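Dna-binding protein RAP1 (Saccharomyces cerevisiae, PDB 4BJT) binds DNA, probably as a repressor and activator of transcription and at telomeres, and binds Rif1 through its C-terminal domain. Local coordinates at residues D62-F68 / F85-R89; K94-I99 / L115-I121. All coordinates share one frame; numbering follows the deposited sequence. Where two conformers were deposited one is given.

Contact 1 of 2, residues D62-F68 / F85-R89; sequences DPDTISF and FGSTR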
# COMPACT_ATOMS: atom_id res chain seq x y z
N ASP C 62 2.87 11.23 12.02
CA ASP C 62 3.98 11.08 12.98
C ASP C 62 3.97 9.66 13.53
O ASP C 62 3.02 9.25 14.19
CB ASP C 62 3.83 12.10 14.11
CG ASP C 62 4.93 12.06 15.15
OD1 ASP C 62 5.76 11.14 15.11
OD2 ASP C 62 5.00 13.00 15.98
N PRO C 63 4.98 8.82 13.22
CA PRO C 63 4.95 7.44 13.71
C PRO C 63 5.02 7.31 15.22
O PRO C 63 4.53 6.33 15.76
CB PRO C 63 6.18 6.81 13.05
CG PRO C 63 7.12 7.96 12.90
CD PRO C 63 6.24 9.11 12.51
N ASP C 64 5.52 8.34 15.91
CA ASP C 64 5.62 8.29 17.38
C ASP C 64 4.26 8.39 18.05
O ASP C 64 4.16 8.04 19.22
CB ASP C 64 6.52 9.41 17.88
CG ASP C 64 7.86 9.43 17.20
OD1 ASP C 64 8.42 8.31 16.96
OD2 ASP C 64 8.26 10.50 16.72
N THR C 65 3.23 8.83 17.31
CA THR C 65 1.86 8.91 17.80
C THR C 65 1.16 7.57 17.68
O THR C 65 0.02 7.46 18.10
CB THR C 65 1.04 9.97 17.02
OG1 THR C 65 0.80 9.57 15.67
CG2 THR C 65 1.64 11.34 17.09
N ILE C 66 1.84 6.54 17.11
CA ILE C 66 1.26 5.22 16.90
C ILE C 66 1.92 4.24 17.86
O ILE C 66 3.06 3.83 17.63
CB ILE C 66 1.45 4.79 15.44
CG1 ILE C 66 0.77 5.78 14.46
CG2 ILE C 66 0.88 3.36 15.23
CD1 ILE C 66 1.07 5.56 13.01
N SER C 67 1.22 3.83 18.92
CA SER C 67 1.73 2.89 19.89
C SER C 67 2.01 1.56 19.17
O SER C 67 1.24 1.16 18.30
CB SER C 67 0.70 2.69 21.01
OG SER C 67 1.20 1.81 22.00
N PHE C 68 3.14 0.93 19.50
CA PHE C 68 3.61 -0.28 18.83
C PHE C 68 3.61 -1.50 19.75
O PHE C 68 4.10 -1.43 20.90
CB PHE C 68 5.02 -0.05 18.28
CG PHE C 68 5.44 -1.10 17.27
CD1 PHE C 68 5.13 -0.96 15.94
CD2 PHE C 68 6.08 -2.26 17.68
CE1 PHE C 68 5.43 -1.96 15.02
CE2 PHE C 68 6.39 -3.26 16.75
CZ PHE C 68 6.09 -3.09 15.44
N PHE C 85 10.32 -5.20 16.46
CA PHE C 85 10.67 -3.78 16.30
C PHE C 85 10.31 -3.06 17.59
O PHE C 85 9.38 -3.45 18.29
CB PHE C 85 9.93 -3.14 15.14
CG PHE C 85 10.50 -3.55 13.81
CD1 PHE C 85 11.77 -3.12 13.42
CD2 PHE C 85 9.76 -4.28 12.92
CE1 PHE C 85 12.32 -3.54 12.21
CE2 PHE C 85 10.30 -4.69 11.70
CZ PHE C 85 11.56 -4.31 11.34
N GLY C 86 11.08 -2.03 17.94
CA GLY C 86 10.88 -1.32 19.19
C GLY C 86 9.89 -0.19 19.16
O GLY C 86 9.51 0.35 20.21
N SER C 87 9.48 0.21 17.95
CA SER C 87 8.58 1.33 17.76
C SER C 87 8.07 1.32 16.33
O SER C 87 8.67 0.71 15.44
CB SER C 87 9.35 2.64 18.02
OG SER C 87 10.41 2.81 17.08
N THR C 88 7.02 2.09 16.10
CA THR C 88 6.49 2.23 14.74
C THR C 88 7.54 2.87 13.84
O THR C 88 7.72 2.44 12.70
CB THR C 88 5.18 3.04 14.75
OG1 THR C 88 4.27 2.34 15.57
CG2 THR C 88 4.61 3.23 13.35
N ARG C 89 8.27 3.87 14.36
CA ARG C 89 9.30 4.54 13.58
C ARG C 89 10.37 3.53 13.12
O ARG C 89 10.82 3.61 11.98
CB ARG C 89 9.92 5.69 14.39
CG ARG C 89 10.96 6.48 13.62
CD ARG C 89 11.51 7.59 14.46
NE ARG C 89 10.55 8.67 14.69
CZ ARG C 89 10.33 9.70 13.85
NH1 ARG C 89 10.98 9.78 12.71
NH2 ARG C 89 9.44 10.63 14.17
O HOH W 1 7.48 5.34 16.63
O HOH W 2 5.79 3.65 18.29
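R89 reaches D64 by leaving the helix start with CG anti to the backbone N and then bending at chi3 (-71°), which turns the guanidinium back over P63. D64 swings its carboxylate beside its own backbone N (chi1 -53°), and the two groups meet side-on: NE binds OD1 of D64 at 3.1 Å and NH2 binds OD2 of D64 at 2.8 Å, both acceptors lying in the guanidinium plane. P63 CG lies over one face of the guanidinium, offset toward its rim. D62 joins the network by a long salt bridge, while its OD1 closes an Asx turn onto D64 N at 2.9 Å. Deeper in, T88 OG1 donates to I66 O (2.8 Å) from above the carbonyl plane, and the F68 ring turns an edge to the same OG1, with S87 O over one face. F68 CZ packs on F85 CB at 3.9 Å. Two waters bridge the seam: one accepts from R89 N and donates to D64 OD1, the other accepts from T88 N and donates to I66 O. S87 is the N-cap, its OG bound to Q90 N. The first-turn NH groups are thus met by water and a side chain, and R89 probably offsets the repulsion between the two carboxylates where D62 OD1 and D64 OD2 lie 3.0 Å apart.

Contact 2 of 2, residues K94-I99 / L115-I121; sequences KLHEVI and LCDETGI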
# COMPACT_ATOMS: atom_id res chain seq x y z
N LYS C 94 12.85 0.68 8.54
CA LYS C 94 13.29 -0.55 7.86
C LYS C 94 12.53 -0.73 6.55
O LYS C 94 13.11 -1.12 5.54
CB LYS C 94 13.14 -1.79 8.75
CG LYS C 94 13.83 -3.02 8.21
CD LYS C 94 15.36 -2.87 8.25
CE LYS C 94 16.07 -4.05 7.67
NZ LYS C 94 17.53 -4.04 8.00
N LEU C 95 11.23 -0.44 6.56
CA LEU C 95 10.38 -0.53 5.37
C LEU C 95 10.96 0.38 4.29
O LEU C 95 11.11 -0.05 3.15
CB LEU C 95 8.94 -0.17 5.72
CG LEU C 95 7.96 -0.14 4.54
CD1 LEU C 95 7.78 -1.54 3.95
CD2 LEU C 95 6.63 0.39 4.97
N HIS C 96 11.32 1.64 4.66
CA HIS C 96 11.94 2.59 3.72
C HIS C 96 13.20 1.99 3.09
O HIS C 96 13.38 2.09 1.88
CB HIS C 96 12.30 3.91 4.43
CG HIS C 96 12.96 4.92 3.55
ND1 HIS C 96 14.34 5.08 3.52
CD2 HIS C 96 12.41 5.76 2.64
CE1 HIS C 96 14.58 6.03 2.63
NE2 HIS C 96 13.45 6.47 2.08
N GLU C 97 14.06 1.38 3.90
CA GLU C 97 15.30 0.75 3.42
C GLU C 97 15.00 -0.38 2.40
O GLU C 97 15.62 -0.41 1.32
CB GLU C 97 16.12 0.24 4.62
CG GLU C 97 17.50 -0.28 4.31
CD GLU C 97 18.24 -0.85 5.52
OE1 GLU C 97 17.83 -0.55 6.67
OE2 GLU C 97 19.24 -1.57 5.31
N VAL C 98 13.99 -1.22 2.66
CA VAL C 98 13.63 -2.30 1.73
C VAL C 98 13.11 -1.75 0.42
O VAL C 98 13.62 -2.12 -0.66
CB VAL C 98 12.58 -3.26 2.34
CG1 VAL C 98 12.07 -4.26 1.30
CG2 VAL C 98 13.14 -3.99 3.55
N ILE C 99 12.10 -0.88 0.49
CA ILE C 99 11.45 -0.38 -0.73
C ILE C 99 12.33 0.59 -1.52
O ILE C 99 12.00 0.83 -2.69
CB ILE C 99 10.04 0.20 -0.48
CG1 ILE C 99 10.09 1.52 0.31
CG2 ILE C 99 9.11 -0.87 0.16
CD1 ILE C 99 8.80 2.09 0.61
N LEU C 115 10.45 -8.18 2.07
CA LEU C 115 9.50 -7.62 3.06
C LEU C 115 9.18 -8.63 4.16
O LEU C 115 8.86 -8.25 5.30
CB LEU C 115 8.21 -7.19 2.36
CG LEU C 115 8.34 -5.94 1.48
CD1 LEU C 115 7.12 -5.80 0.58
CD2 LEU C 115 8.54 -4.67 2.33
N CYS C 116 9.26 -9.91 3.84
CA CYS C 116 9.08 -10.99 4.80
C CYS C 116 10.33 -11.08 5.71
O CYS C 116 10.23 -10.99 6.94
CB CYS C 116 8.83 -12.28 4.02
SG CYS C 116 8.90 -13.77 5.02
N ASP C 117 11.51 -11.18 5.10
CA ASP C 117 12.77 -11.38 5.83
C ASP C 117 13.24 -10.22 6.65
O ASP C 117 13.85 -10.44 7.70
CB ASP C 117 13.91 -11.75 4.84
CG ASP C 117 13.71 -13.06 4.11
OD1 ASP C 117 12.88 -13.88 4.57
OD2 ASP C 117 14.36 -13.27 3.07
N GLU C 118 13.01 -8.97 6.17
CA GLU C 118 13.53 -7.78 6.84
C GLU C 118 12.54 -7.04 7.70
O GLU C 118 12.95 -6.42 8.69
CB GLU C 118 14.13 -6.83 5.81
CG GLU C 118 15.32 -7.47 5.09
CD GLU C 118 15.94 -6.58 4.05
OE1 GLU C 118 16.51 -5.52 4.42
OE2 GLU C 118 15.82 -6.91 2.84
N THR C 119 11.26 -7.04 7.32
CA THR C 119 10.22 -6.31 8.05
C THR C 119 9.14 -7.21 8.67
O THR C 119 8.31 -6.67 9.38
CB THR C 119 9.57 -5.23 7.15
OG1 THR C 119 9.30 -5.75 5.87
CG2 THR C 119 10.45 -4.01 6.97
N GLY C 120 9.13 -8.52 8.41
CA GLY C 120 8.15 -9.39 9.04
C GLY C 120 6.74 -9.24 8.52
O GLY C 120 5.79 -9.53 9.25
N ILE C 121 6.58 -8.81 7.27
CA ILE C 121 5.25 -8.72 6.65
C ILE C 121 5.01 -10.04 5.93
O ILE C 121 5.86 -10.47 5.14
CB ILE C 121 5.16 -7.54 5.68
CG1 ILE C 121 5.53 -6.19 6.37
CG2 ILE C 121 3.75 -7.49 5.05
CD1 ILE C 121 5.91 -5.13 5.38
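The flat carboxylate of E118 has V98 CG2 packed against it, 3.8 Å from E118 CD and almost as close to both oxygens, so a methyl group rather than a donor meets it here. K94 comes up to OE1 of the same carboxylate with CE at 3.6 Å. The lysine bends at chi2 (69°) and runs across the glutamate at about a right angle; its NZ stays 4.0 Å from E118 OE1, beyond a salt bridge, and makes a long one to E97 within its own helix. The attraction between K94 and E118 is therefore probably loose, and the aliphatic part of the lysine does the touching: CG lies 3.5 Å from E118 O and also meets the T119 methyl. T119 turns CG2 to the backbone N of L95 and to K94, while OG1 (chi1 45°) sits between the backbone N and the carbonyl carbon and donates to L115 O at 2.6 Å, in the carbonyl plane and on a lone pair. That carbonyl also takes I121 N as the chain leaves helical angles at G120, whose phi is positive. Below this polar rim, L115 CD2 wedges between L95 CD1 (3.6 Å) and V98 CG1 (3.7 Å), and I121 CD1 closes on L95 more distantly. F144 of helix 140-150 packs on both L95 and I121, and F140 on L115. The axes of segments 94-99 and 115-119 pass 9.9 Å apart, with N-to-C directions at 143°; the helices they belong to, 88-99 and 108-119, form an antiparallel alpha-alpha hairpin in the largely helical Rap1 C-terminal domain.

Contact 1 is a surface contact and contact 2 a buried one, and helix 88-99 serves both: its first turn is tied to the loop of 62-68, its later turns to helix 108-119. Their centres lie about 15 Å apart. Contact 1 mixes charge pairs, waters and backbone carbonyls with the packing of P63 and F68, whereas in contact 2 branched aliphatic side chains of leucine, valine and isoleucine meet in the inner seam, with K94 and E118 as its charged margin. F85 bridges the two, its ring reaching E118 and T119 (F85 CE2 to T119 O 3.6 Å) and packing on K94. Helix 140-150 lies against both contacts, with F148 on I66 and T88 in contact 1.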